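Side-chain contact in synaptotagmin-1 (Arabidopsis thaliana, PDB 7AS6), which helps keep the plant plasma membrane intact during freezing and osmotic stress, its C2A domain here being a beta-sandwich of the lipid-binding C2 type: residues D126-R129 with G130-E133. Residues are numbered along the deposited sequence; the frame is centred on the assembly and turned at random.
Sequences DKYR and GKLE
Where the loop after strand 106-111 enters strand 131-140 of the C2 beta-sandwich, Tyr-128 folds forward along its own chain, its ring over the backbone of Gly-130 and its hydroxyl against Lys-131. With chi1 at 176°, CG lies anti to the backbone N, and one ring face settles over the Gly-130 peptide, whose N stands 3.4 Å above the ring plane, over its centre. Glycine suits this place: its phi of 99° would jam a beta carbon against the carbonyl oxygen of Arg-129. Lys-131 crosses the tyrosine at about a right angle. Its CG comes within 3.3 Å of Tyr-128 OH, and a bend at chi4 (55°) brings the ammonium back to the ring edge, near its plane, where NZ donates a hydrogen bond of 3.2 Å to Tyr-128 OH. NZ also forms a long, weak ion pair with Glu-111 on the adjoining strand. Asp-126 OD1 lies in plane at the edge of the Arg-129 guanidinium, and a salt bridge runs from Arg-129 NH2 to Asp-126 OD2 at 3.6 Å, while Lys-127 CE lies over one guanidinium face. A flat ring on a bare peptide, tied at its hydroxyl by the bent lysine chain, thus packs the end of the loop against the first residues of the strand; the lysine's charge probably polarises the phenol.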
loop_
_atom_site.group_PDB
_atom_site.type_symbol
_atom_site.label_atom_id
_atom_site.label_comp_id
_atom_site.label_asym_id
_atom_site.label_seq_id
_atom_site.Cartn_x
_atom_site.Cartn_y
_atom_site.Cartn_z
ATOM N N ASP A 126 -13.873 -16.610 -3.586
ATOM C CA ASP A 126 -12.573 -16.183 -4.098
ATOM C C ASP A 126 -11.434 -16.767 -3.261
ATOM O O ASP A 126 -11.589 -16.990 -2.060
ATOM C CB ASP A 126 -12.488 -14.650 -4.130
ATOM C CG ASP A 126 -11.160 -14.143 -4.687
ATOM O OD1 ASP A 126 -10.529 -13.269 -4.049
ATOM O OD2 ASP A 126 -10.740 -14.633 -5.758
ATOM N N LYS A 127 -10.296 -17.015 -3.908
ATOM C CA LYS A 127 -9.136 -17.580 -3.231
ATOM C C LYS A 127 -8.499 -16.555 -2.288
ATOM O O LYS A 127 -8.548 -15.344 -2.521
ATOM C CB LYS A 127 -8.114 -18.068 -4.265
ATOM C CG LYS A 127 -7.575 -16.959 -5.177
ATOM C CD LYS A 127 -6.786 -17.484 -6.387
ATOM C CE LYS A 127 -5.991 -16.347 -7.046
ATOM N NZ LYS A 127 -5.447 -16.633 -8.413
ATOM N N TYR A 128 -7.908 -17.056 -1.201
ATOM C CA TYR A 128 -7.216 -16.195 -0.247
ATOM C C TYR A 128 -5.898 -15.707 -0.836
ATOM O O TYR A 128 -5.154 -16.484 -1.441
ATOM C CB TYR A 128 -6.959 -16.949 1.054
ATOM C CG TYR A 128 -6.155 -16.179 2.077
ATOM C CD1 TYR A 128 -6.710 -15.099 2.749
ATOM C CD2 TYR A 128 -4.845 -16.543 2.386
ATOM C CE1 TYR A 128 -5.987 -14.392 3.696
ATOM C CE2 TYR A 128 -4.111 -15.845 3.333
ATOM C CZ TYR A 128 -4.688 -14.766 3.989
ATOM O OH TYR A 128 -3.974 -14.058 4.940
ATOM N N ARG A 129 -5.595 -14.425 -0.641
ATOM C CA ARG A 129 -4.476 -13.807 -1.340
ATOM C C ARG A 129 -3.424 -13.218 -0.409
ATOM O O ARG A 129 -2.461 -12.613 -0.886
ATOM C CB ARG A 129 -5.002 -12.738 -2.301
ATOM C CG ARG A 129 -5.781 -13.326 -3.479
ATOM C CD ARG A 129 -6.221 -12.254 -4.467
ATOM N NE ARG A 129 -7.190 -12.747 -5.446
ATOM C CZ ARG A 129 -6.901 -13.072 -6.704
ATOM N NH1 ARG A 129 -5.656 -12.964 -7.165
ATOM N NH2 ARG A 129 -7.862 -13.509 -7.510
ATOM N N GLY A 130 -3.553 -13.403 0.894
ATOM C CA GLY A 130 -2.615 -12.835 1.840
ATOM C C GLY A 130 -3.133 -11.552 2.465
ATOM O O GLY A 130 -4.203 -11.029 2.137
ATOM N N LYS A 131 -2.342 -11.046 3.398
ATOM C CA LYS A 131 -2.665 -9.830 4.128
ATOM C C LYS A 131 -1.547 -8.828 3.914
ATOM O O LYS A 131 -0.376 -9.208 3.828
ATOM C CB LYS A 131 -2.839 -10.110 5.630
ATOM C CG LYS A 131 -4.094 -10.889 5.964
ATOM C CD LYS A 131 -4.194 -11.196 7.450
ATOM C CE LYS A 131 -5.610 -11.627 7.828
ATOM N NZ LYS A 131 -6.081 -12.774 7.008
ATOM N N LEU A 132 -1.901 -7.554 3.811
ATOM C CA LEU A 132 -0.923 -6.477 3.818
ATOM C C LEU A 132 -1.083 -5.691 5.107
ATOM O O LEU A 132 -2.208 -5.359 5.490
ATOM C CB LEU A 132 -1.114 -5.546 2.628
ATOM C CG LEU A 132 -0.042 -4.477 2.454
ATOM C CD1 LEU A 132 1.299 -5.108 2.133
ATOM C CD2 LEU A 132 -0.432 -3.459 1.383
ATOM N N GLU A 133 0.032 -5.404 5.782
ATOM C CA GLU A 133 0.026 -4.616 7.019
ATOM C C GLU A 133 0.695 -3.273 6.773
ATOM O O GLU A 133 1.821 -3.218 6.261
ATOM C CB GLU A 133 0.721 -5.362 8.159
ATOM C CG GLU A 133 0.072 -6.723 8.412
ATOM C CD GLU A 133 0.522 -7.390 9.695
ATOM O OE1 GLU A 133 1.429 -6.850 10.367
ATOM O OE2 GLU A 133 -0.045 -8.456 10.040
#